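Local structure of short chain dehydrogenase (Salmonella typhi, 3G1T) at residues Arg87-Tyr92 / Leu138-Lys143; Leu105-Ile108 / Glu113-Pro116; Ser153-Val156 / Gly160-Asn163. The protein probably acts as an NAD(P)-dependent oxidoreductase of the short-chain dehydrogenase family, built on a Rossmann fold. All blocks are in the same frame, centred on the assembly; numbering follows the deposited sequence.

Followed from the N terminus, the chain first enters interaction 1 on helix 78-91, whose partner lies far along on helix 116-142; the 45 residues between them form a long loop that this contact closes. Interaction 2 is nested inside that loop, a short closure (105-108 with 113-116) just before helix 116-142 begins. Interaction 3 follows in series, closing the loop between strand 147-152 and helix 165-185. Interactions 1 and 2 thus lie toward the two ends of helix 116-142, their centres about 36 Å apart. Interactions 2 and 3 are neighbours that touch through Ile108 CG2 and Asn163 O, 3.7 Å apart, and both also meet the second subunit.

Interaction 1 (Arg87-Tyr92 / Leu138-Lys143)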
ATOM      1  N   ARG A  87     -20.257  17.198 -11.186  1.00 28.40           N
ATOM      2  CA  ARG A  87     -20.038  18.579 -11.610  1.00 28.81           C
ATOM      3  C   ARG A  87     -19.173  18.746 -12.846  1.00 28.06           C
ATOM      4  O   ARG A  87     -19.406  19.665 -13.656  1.00 27.65           O
ATOM      5  CB  ARG A  87     -19.520  19.395 -10.441  1.00 29.58           C
ATOM      6  CG  ARG A  87     -20.645  19.720  -9.506  1.00 44.35           C
ATOM      7  CD  ARG A  87     -20.163  20.401  -8.284  1.00 32.36           C
ATOM      8  NE  ARG A  87     -19.728  21.741  -8.637  1.00 44.19           N
ATOM      9  CZ  ARG A  87     -19.179  22.585  -7.784  1.00 33.23           C
ATOM     10  NH1 ARG A  87     -19.032  22.247  -6.508  1.00 43.14           N
ATOM     11  NH2 ARG A  87     -18.784  23.773  -8.224  1.00 44.43           N
ATOM     12  N   ILE A  88     -18.171  17.866 -13.002  1.00 27.27           N
ATOM     13  CA  ILE A  88     -17.397  17.877 -14.238  1.00 24.84           C
ATOM     14  C   ILE A  88     -18.277  17.414 -15.388  1.00 24.36           C
ATOM     15  O   ILE A  88     -18.245  18.013 -16.461  1.00 26.31           O
ATOM     16  CB  ILE A  88     -16.055  17.051 -14.125  1.00 23.31           C
ATOM     17  CG1 ILE A  88     -15.120  17.758 -13.158  1.00 21.32           C
ATOM     18  CG2 ILE A  88     -15.387  16.899 -15.503  1.00 21.35           C
ATOM     19  CD1 ILE A  88     -14.065  16.885 -12.537  1.00 22.49           C
ATOM     20  N   ALA A  89     -19.068  16.352 -15.182  1.00 24.87           N
ATOM     21  CA  ALA A  89     -19.908  15.788 -16.258  1.00 25.87           C
ATOM     22  C   ALA A  89     -20.940  16.816 -16.799  1.00 28.11           C
ATOM     23  O   ALA A  89     -21.392  16.727 -17.951  1.00 26.94           O
ATOM     24  CB  ALA A  89     -20.595  14.514 -15.822  1.00 23.46           C
ATOM     25  N   ALA A  90     -21.266  17.793 -15.968  1.00 29.32           N
ATOM     26  CA  ALA A  90     -22.284  18.805 -16.328  1.00 31.63           C
ATOM     27  C   ALA A  90     -21.697  19.893 -17.211  1.00 33.37           C
ATOM     28  O   ALA A  90     -22.430  20.580 -17.948  1.00 34.58           O
ATOM     29  CB  ALA A  90     -22.920  19.396 -15.076  1.00 30.56           C
ATOM     30  N   HIS A  91     -20.383  20.086 -17.126  1.00 33.58           N
ATOM     31  CA  HIS A  91     -19.691  21.101 -17.931  1.00 33.39           C
ATOM     32  C   HIS A  91     -18.890  20.549 -19.107  1.00 29.44           C
ATOM     33  O   HIS A  91     -18.576  21.303 -20.044  1.00 27.63           O
ATOM     34  CB  HIS A  91     -18.796  21.963 -17.028  1.00 38.71           C
ATOM     35  CG  HIS A  91     -19.556  22.948 -16.175  1.00 45.35           C
ATOM     36  ND1 HIS A  91     -20.523  23.792 -16.686  1.00 43.13           N
ATOM     37  CD2 HIS A  91     -19.472  23.239 -14.854  1.00 43.72           C
ATOM     38  CE1 HIS A  91     -20.998  24.563 -15.719  1.00 45.94           C
ATOM     39  NE2 HIS A  91     -20.378  24.245 -14.594  1.00 44.37           N
ATOM     40  N   TYR A  92     -18.556  19.246 -19.072  1.00 27.28           N
ATOM     41  CA  TYR A  92     -17.651  18.628 -20.068  1.00 25.84           C
ATOM     42  C   TYR A  92     -18.078  17.252 -20.509  1.00 23.39           C
ATOM     43  O   TYR A  92     -18.620  16.503 -19.683  1.00 24.66           O
ATOM     44  CB  TYR A  92     -16.241  18.441 -19.477  1.00 26.48           C
ATOM     45  CG  TYR A  92     -15.612  19.757 -19.064  1.00 33.49           C
ATOM     46  CD1 TYR A  92     -15.126  20.654 -20.024  1.00 29.94           C
ATOM     47  CD2 TYR A  92     -15.561  20.112 -17.743  1.00 29.87           C
ATOM     48  CE1 TYR A  92     -14.551  21.874 -19.644  1.00 35.00           C
ATOM     49  CE2 TYR A  92     -15.002  21.326 -17.333  1.00 35.01           C
ATOM     50  CZ  TYR A  92     -14.482  22.189 -18.293  1.00 31.68           C
ATOM     51  OH  TYR A  92     -13.948  23.399 -17.858  1.00 35.80           O
ATOM     52  N   LEU A 138     -13.715   7.395 -13.545  1.00 16.01           N
ATOM     53  CA  LEU A 138     -13.453   6.403 -14.640  1.00 15.45           C
ATOM     54  C   LEU A 138     -14.447   6.500 -15.814  1.00 17.27           C
ATOM     55  O   LEU A 138     -14.038   6.434 -16.982  1.00 16.54           O
ATOM     56  CB  LEU A 138     -13.459   4.975 -14.104  1.00 14.90           C
ATOM     57  CG  LEU A 138     -12.167   4.613 -13.329  1.00 17.50           C
ATOM     58  CD1 LEU A 138     -12.377   3.261 -12.599  1.00 15.41           C
ATOM     59  CD2 LEU A 138     -10.922   4.642 -14.137  1.00 15.45           C
ATOM     60  N   PRO A 139     -15.776   6.714 -15.528  1.00 17.44           N
ATOM     61  CA  PRO A 139     -16.654   6.853 -16.712  1.00 17.18           C
ATOM     62  C   PRO A 139     -16.289   8.028 -17.661  1.00 17.64           C
ATOM     63  O   PRO A 139     -16.242   7.836 -18.876  1.00 17.21           O
ATOM     64  CB  PRO A 139     -18.046   7.072 -16.101  1.00 19.17           C
ATOM     65  CG  PRO A 139     -17.975   6.293 -14.796  1.00 17.95           C
ATOM     66  CD  PRO A 139     -16.552   6.779 -14.284  1.00 16.39           C
ATOM     67  N   LEU A 140     -15.884   9.171 -17.093  1.00 14.59           N
ATOM     68  CA  LEU A 140     -15.519  10.315 -17.886  1.00 14.46           C
ATOM     69  C   LEU A 140     -14.225  10.070 -18.606  1.00 13.69           C
ATOM     70  O   LEU A 140     -14.093  10.474 -19.752  1.00 13.92           O
ATOM     71  CB  LEU A 140     -15.336  11.546 -17.002  1.00 16.07           C
ATOM     72  CG  LEU A 140     -16.643  12.314 -16.720  1.00 19.05           C
ATOM     73  CD1 LEU A 140     -16.536  13.212 -15.474  1.00 17.55           C
ATOM     74  CD2 LEU A 140     -17.096  13.209 -17.921  1.00 17.36           C
ATOM     75  N   LEU A 141     -13.335   9.322 -17.977  1.00 15.13           N
ATOM     76  CA  LEU A 141     -12.082   8.993 -18.616  1.00 15.39           C
ATOM     77  C   LEU A 141     -12.262   8.084 -19.799  1.00 17.27           C
ATOM     78  O   LEU A 141     -11.534   8.210 -20.805  1.00 17.35           O
ATOM     79  CB  LEU A 141     -11.095   8.384 -17.626  1.00 17.01           C
ATOM     80  CG  LEU A 141     -10.295   9.332 -16.755  1.00 16.51           C
ATOM     81  CD1 LEU A 141      -9.686   8.654 -15.478  1.00 16.12           C
ATOM     82  CD2 LEU A 141      -9.176  10.000 -17.633  1.00 14.80           C
ATOM     83  N   LEU A 142     -13.247   7.166 -19.684  1.00 17.87           N
ATOM     84  CA  LEU A 142     -13.535   6.256 -20.806  1.00 18.24           C
ATOM     85  C   LEU A 142     -14.195   6.903 -22.028  1.00 18.04           C
ATOM     86  O   LEU A 142     -14.234   6.328 -23.127  1.00 19.09           O
ATOM     87  CB  LEU A 142     -14.316   5.062 -20.321  1.00 19.07           C
ATOM     88  CG  LEU A 142     -13.503   4.034 -19.517  1.00 18.80           C
ATOM     89  CD1 LEU A 142     -14.600   3.192 -18.799  1.00 23.39           C
ATOM     90  CD2 LEU A 142     -12.543   3.203 -20.334  1.00 20.73           C
ATOM     91  N   LYS A 143     -14.745   8.101 -21.841  1.00 17.35           N
ATOM     92  CA  LYS A 143     -15.255   8.894 -22.964  1.00 16.73           C
ATOM     93  C   LYS A 143     -14.138   9.512 -23.834  1.00 16.33           C
ATOM     94  O   LYS A 143     -14.422   9.997 -24.965  1.00 15.51           O
ATOM     95  CB  LYS A 143     -16.203   9.999 -22.455  1.00 20.23           C
ATOM     96  CG  LYS A 143     -17.501   9.594 -21.700  1.00 34.41           C
ATOM     97  CD  LYS A 143     -18.406   8.643 -22.493  1.00 27.82           C
ATOM     98  CE  LYS A 143     -19.597   9.330 -23.098  1.00 36.19           C
ATOM     99  NZ  LYS A 143     -20.444   8.294 -23.847  1.00 32.92           N
TER
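The chi1 and chi2 torsions of Leu140 and the chi1 of Ile88 bring the two side chains together. In Leu140, CG stands anti to the carbonyl carbon (chi1 -86°), and chi2 of 160° then carries CD1 on away from the backbone, so that this methyl leads the side chain toward helix 78-91. In Ile88 the chi1 of -67° sets CG2, the short branch, anti to the backbone N, where it meets the incoming leucine. The two methyl groups, Ile88 CG2 and Leu140 CD1, stand 3.9 Å apart, an ordinary van der Waals separation, and the side chains cross obliquely.

One leucine side chain, Leu140, lies against the turn that leads to Tyr92. Leu140 CD1 also reaches the backbone beside the isoleucine, 4.0 Å from Ala89 N, and lies 4.3 Å from Ala89 CB. The other methyl, Leu140 CD2, approaches the end of the segment, 4.0 Å from Tyr92 O. Leu140 thus spans the turn with both its branches, and no hydrogen bond joins the two segments. Ile88 O is engaged within its own segment, accepting from Tyr92 N at 2.9 Å and from His91 N at 3.1 Å. The partner helix is kinked where neither Pro139, which has no N-H, nor Leu140 N bonds to the turn before.

This is apolar helix-to-helix packing in a Rossmann fold, graded from the buried Ile88 to the exposed Ala89. A backbone hydrogen bond ties Leu140 to Leu95, whose loop is also touched by the side chains of both Ile88 and Leu140. Deeper in, Ile88 rests on Phe69 of the outermost strand 67-70 and on Ile42 of strand 40-45, while helix 116-142 also touches helix 165-185 through Leu138 and Leu142 on Tyr185.

Interaction 2 (Leu105-Ile108 / Glu113-Pro116)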
ATOM      1  N   LEU A 105       3.007  13.797   3.080  1.00 15.02           N
ATOM      2  CA  LEU A 105       4.239  13.127   3.485  1.00 14.04           C
ATOM      3  C   LEU A 105       4.165  12.344   4.818  1.00 14.54           C
ATOM      4  O   LEU A 105       4.816  11.296   5.000  1.00 17.75           O
ATOM      5  CB  LEU A 105       5.328  14.219   3.629  1.00 16.63           C
ATOM      6  CG  LEU A 105       6.672  13.638   4.117  1.00 15.79           C
ATOM      7  CD1 LEU A 105       7.249  12.841   3.011  1.00 18.35           C
ATOM      8  CD2 LEU A 105       7.634  14.830   4.448  1.00 17.64           C
ATOM      9  N   GLY A 106       3.421  12.913   5.764  1.00 17.91           N
ATOM     10  CA  GLY A 106       3.358  12.424   7.140  1.00 18.34           C
ATOM     11  C   GLY A 106       4.749  12.557   7.773  1.00 20.24           C
ATOM     12  O   GLY A 106       5.521  13.465   7.464  1.00 20.82           O
ATOM     13  N   GLU A 107       5.061  11.601   8.639  1.00 19.28           N
ATOM     14  CA  GLU A 107       6.210  11.705   9.508  1.00 21.24           C
ATOM     15  C   GLU A 107       7.430  11.015   8.920  1.00 20.06           C
ATOM     16  O   GLU A 107       7.366   9.863   8.408  1.00 20.02           O
ATOM     17  CB  GLU A 107       5.842  11.064  10.844  1.00 25.01           C
ATOM     18  CG  GLU A 107       6.905  11.233  11.863  1.00 30.62           C
ATOM     19  CD  GLU A 107       6.546  10.622  13.207  1.00 30.92           C
ATOM     20  OE1 GLU A 107       5.360  10.227  13.431  1.00 30.57           O
ATOM     21  OE2 GLU A 107       7.479  10.553  14.066  1.00 33.34           O
ATOM     22  N   ILE A 108       8.567  11.686   8.968  1.00 17.06           N
ATOM     23  CA  ILE A 108       9.788  10.976   8.584  1.00 15.29           C
ATOM     24  C   ILE A 108      10.507  10.556   9.886  1.00 16.36           C
ATOM     25  O   ILE A 108      10.885  11.434  10.705  1.00 19.57           O
ATOM     26  CB  ILE A 108      10.813  11.920   7.712  1.00 19.43           C
ATOM     27  CG1 ILE A 108      10.284  12.292   6.279  1.00 13.84           C
ATOM     28  CG2 ILE A 108      12.227  11.274   7.566  1.00 18.54           C
ATOM     29  CD1 ILE A 108       9.839  11.055   5.400  1.00 19.84           C
ATOM     30  N   GLU A 113       8.710   4.620  16.099  1.00 19.21           N
ATOM     31  CA  GLU A 113       8.148   5.940  16.504  1.00 19.04           C
ATOM     32  C   GLU A 113       7.004   6.446  15.656  1.00 19.15           C
ATOM     33  O   GLU A 113       6.269   7.350  16.081  1.00 19.48           O
ATOM     34  CB  GLU A 113       9.281   7.022  16.460  1.00 19.24           C
ATOM     35  CG  GLU A 113      10.287   7.007  17.621  1.00 31.90           C
ATOM     36  CD  GLU A 113      11.475   7.997  17.402  1.00 23.39           C
ATOM     37  OE1 GLU A 113      11.336   9.017  16.648  1.00 31.76           O
ATOM     38  OE2 GLU A 113      12.575   7.701  17.975  1.00 31.63           O
ATOM     39  N   GLN A 114       6.736   5.867  14.481  1.00 17.95           N
ATOM     40  CA  GLN A 114       5.700   6.479  13.639  1.00 17.85           C
ATOM     41  C   GLN A 114       4.368   6.684  14.348  1.00 18.20           C
ATOM     42  O   GLN A 114       3.789   5.726  14.888  1.00 18.67           O
ATOM     43  CB  GLN A 114       5.398   5.617  12.415  1.00 17.39           C
ATOM     44  CG  GLN A 114       6.511   5.546  11.397  1.00 18.22           C
ATOM     45  CD  GLN A 114       6.385   6.585  10.322  1.00 20.47           C
ATOM     46  OE1 GLN A 114       7.350   7.398  10.117  1.00 19.28           O
ATOM     47  NE2 GLN A 114       5.240   6.605   9.602  1.00 14.82           N
ATOM     48  N   ASP A 115       3.848   7.910  14.322  1.00 15.61           N
ATOM     49  CA  ASP A 115       2.562   8.174  14.961  1.00 17.85           C
ATOM     50  C   ASP A 115       1.424   7.420  14.251  1.00 16.60           C
ATOM     51  O   ASP A 115       1.245   7.627  13.040  1.00 16.25           O
ATOM     52  CB  ASP A 115       2.203   9.644  14.903  1.00 22.86           C
ATOM     53  CG  ASP A 115       0.873   9.878  15.506  1.00 22.89           C
ATOM     54  OD1 ASP A 115       0.748   9.657  16.710  1.00 28.00           O
ATOM     55  OD2 ASP A 115      -0.042  10.220  14.803  1.00 26.51           O
ATOM     56  N   PRO A 116       0.628   6.613  14.980  1.00 17.56           N
ATOM     57  CA  PRO A 116      -0.450   5.853  14.266  1.00 18.56           C
ATOM     58  C   PRO A 116      -1.498   6.681  13.525  1.00 20.28           C
ATOM     59  O   PRO A 116      -1.968   6.283  12.425  1.00 21.96           O
ATOM     60  CB  PRO A 116      -1.072   4.990  15.362  1.00 17.63           C
ATOM     61  CG  PRO A 116       0.143   4.766  16.325  1.00 23.41           C
ATOM     62  CD  PRO A 116       0.815   6.111  16.366  1.00 16.86           C
TER
HETATM   63  O   HOH W   1       6.386   9.977  16.404  1.00 26.48           O
HETATM   64  O   HOH W   2       3.424   8.510  11.338  1.00 31.24           O
HETATM   65  O   HOH W   3       9.998   9.984  14.549  1.00 33.01           O
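Glu107 reaches across to Asp115 at the N-cap of helix 116-142, the long helix that follows the fourth strand of this Rossmann fold. The firm part of the contact is one bond: Asp115 N donates to Glu107 OE1 at 2.9 Å, nearly straight at 166°, arriving on the syn side of the carboxylate but 30° out of its plane. With CG anti to the backbone N (chi1 -174°) and an extended chain beyond, Glu107 spans between the two limbs of the loop. The cap residue is therefore held twice, its own OD2 accepting from Ile118 N inside the helix while its backbone N-H is taken by Glu107. Asp115 CB lies 3.5 Å from Glu107 OE1, while the carboxylates of the two residues are not in contact. On this Asp115 side a water donates to Asp115 O and only weakly to Glu107 OE1. Beside this pairing, the buried Gln114 faces the second subunit: its backbone O accepts from Gln135 NE2 of that subunit, and its side chain packs on Phe131 there.

Toward the exposed Glu113 the fit is loose and water does the joining. Glu107 OE2 comes no nearer than 4.0 Å to Glu113 O, and a second water bridges the two by donating to both. If both glutamates are ionised, water between them would be expected to ease their repulsion. One last water sits between their carboxylates, 2.6 Å from Glu107 OE2 and 2.7 Å from Glu113 OE1.

Interaction 3 (Ser153-Val156 / Gly160-Asn163); sequences SSSV and GRAN
The loop between strand 147-152 and helix 165-185, which in short-chain dehydrogenases supplies the active-site serine, is folded back on itself here by Ser155, Val156 and Arg161. Arg161 gives the worked example of a guanidinium using its edge and a face at once. At the edge, Arg161 NH1 donates to Ser155 OG at 2.8 Å, with an angle of 156° and the oxygen only 11° out of the guanidinium plane. Over one face lies Val156 CG1, centred above the group at 3.5 Å from its plane and 3.6 Å from Arg161 CZ, so that a methyl covers the flat cation while its N-H edge is used for polar contact.

The torsions explain the pose. Ser155 OG takes the crowded position between its backbone N and carbonyl carbon (chi1 68°), which turns it to the arginine. The Arg161 chain bends at chi3, curling its end round the valine, and the two side chains cross at about a right angle. Arg161 NH1 has a second partner, a water 2.9 Å away that accepts from it; the same water makes a weak bond to Ser155 O. In contrast, Arg161 N is buried by the contact and has no partner in the model.

On the serine side, Ser154 heads an ST turn, and its side chain touches Tyr167 of the following helix. The second subunit closes over the other limb: Gly160 N donates to Gln179 OE1 and Ala162 N to Asp183 OD2 of that subunit, whose Asp183 also packs against Arg161. The ST turn is completed where Val156 N donates to Ser154 OG, 3.2 Å away.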
ATOM      1  N   SER A 153       4.266   8.688  -7.750  1.00 13.37           N
ATOM      2  CA  SER A 153       5.064   7.728  -6.952  1.00 16.78           C
ATOM      3  C   SER A 153       6.335   8.399  -6.383  1.00 17.90           C
ATOM      4  O   SER A 153       6.420   9.662  -6.236  1.00 17.58           O
ATOM      5  CB  SER A 153       5.431   6.485  -7.794  1.00 18.99           C
ATOM      6  OG  SER A 153       5.876   5.443  -6.898  1.00 17.63           O
ATOM      7  N   SER A 154       7.251   7.553  -5.953  1.00 15.47           N
ATOM      8  CA  SER A 154       8.520   8.024  -5.292  1.00 17.11           C
ATOM      9  C   SER A 154       9.552   6.919  -5.435  1.00 17.45           C
ATOM     10  O   SER A 154       9.163   5.765  -5.706  1.00 18.93           O
ATOM     11  CB  SER A 154       8.288   8.406  -3.800  1.00 18.76           C
ATOM     12  OG  SER A 154       9.576   8.562  -3.256  1.00 18.54           O
ATOM     13  N   SER A 155      10.857   7.225  -5.347  1.00 16.58           N
ATOM     14  CA  SER A 155      11.820   6.116  -5.337  1.00 16.96           C
ATOM     15  C   SER A 155      11.521   5.161  -4.169  1.00 16.63           C
ATOM     16  O   SER A 155      11.718   3.986  -4.295  1.00 15.02           O
ATOM     17  CB  SER A 155      13.254   6.635  -5.331  1.00 19.42           C
ATOM     18  OG  SER A 155      13.461   7.266  -4.051  1.00 18.95           O
ATOM     19  N   VAL A 156      10.962   5.680  -3.076  1.00 16.57           N
ATOM     20  CA  VAL A 156      10.616   4.802  -1.929  1.00 16.82           C
ATOM     21  C   VAL A 156       9.332   4.030  -2.096  1.00 17.14           C
ATOM     22  O   VAL A 156       9.034   3.243  -1.195  1.00 16.55           O
ATOM     23  CB  VAL A 156      10.527   5.509  -0.560  1.00 14.89           C
ATOM     24  CG1 VAL A 156      11.933   5.935  -0.145  1.00 21.61           C
ATOM     25  CG2 VAL A 156       9.507   6.715  -0.542  1.00 19.01           C
ATOM     26  N   GLY A 160      11.812   0.262  -0.456  1.00 16.26           N
ATOM     27  CA  GLY A 160      11.622   0.854   0.830  1.00 17.21           C
ATOM     28  C   GLY A 160      12.966   1.208   1.485  1.00 18.77           C
ATOM     29  O   GLY A 160      13.953   0.522   1.309  1.00 17.35           O
ATOM     30  N   ARG A 161      12.922   2.291   2.254  1.00 17.02           N
ATOM     31  CA  ARG A 161      14.103   2.813   2.964  1.00 15.78           C
ATOM     32  C   ARG A 161      13.747   3.265   4.370  1.00 13.27           C
ATOM     33  O   ARG A 161      12.679   3.805   4.574  1.00 13.39           O
ATOM     34  CB  ARG A 161      14.753   4.022   2.173  1.00 18.81           C
ATOM     35  CG  ARG A 161      15.235   3.735   0.740  1.00 24.55           C
ATOM     36  CD  ARG A 161      16.367   4.808   0.288  1.00 26.35           C
ATOM     37  NE  ARG A 161      15.900   6.222   0.313  1.00 29.66           N
ATOM     38  CZ  ARG A 161      15.350   6.900  -0.710  1.00 30.11           C
ATOM     39  NH1 ARG A 161      15.090   6.331  -1.941  1.00 29.95           N
ATOM     40  NH2 ARG A 161      14.977   8.154  -0.472  1.00 30.68           N
ATOM     41  N   ALA A 162      14.698   3.088   5.297  1.00 13.70           N
ATOM     42  CA  ALA A 162      14.600   3.566   6.655  1.00 13.97           C
ATOM     43  C   ALA A 162      14.016   4.953   6.690  1.00 13.78           C
ATOM     44  O   ALA A 162      14.447   5.852   5.907  1.00 14.62           O
ATOM     45  CB  ALA A 162      16.040   3.611   7.361  1.00 13.67           C
ATOM     46  N   ASN A 163      13.122   5.125   7.676  1.00 13.42           N
ATOM     47  CA  ASN A 163      12.486   6.381   8.056  1.00 15.73           C
ATOM     48  C   ASN A 163      11.417   6.853   7.113  1.00 14.88           C
ATOM     49  O   ASN A 163      10.864   7.868   7.377  1.00 15.83           O
ATOM     50  CB  ASN A 163      13.541   7.508   8.282  1.00 14.75           C
ATOM     51  CG  ASN A 163      14.444   7.171   9.418  1.00 13.35           C
ATOM     52  OD1 ASN A 163      13.967   6.812  10.482  1.00 15.39           O
ATOM     53  ND2 ASN A 163      15.803   7.252   9.194  1.00 16.47           N
TER
HETATM   54  O   HOH W   4      14.761   3.541  -2.676  1.00 22.28           O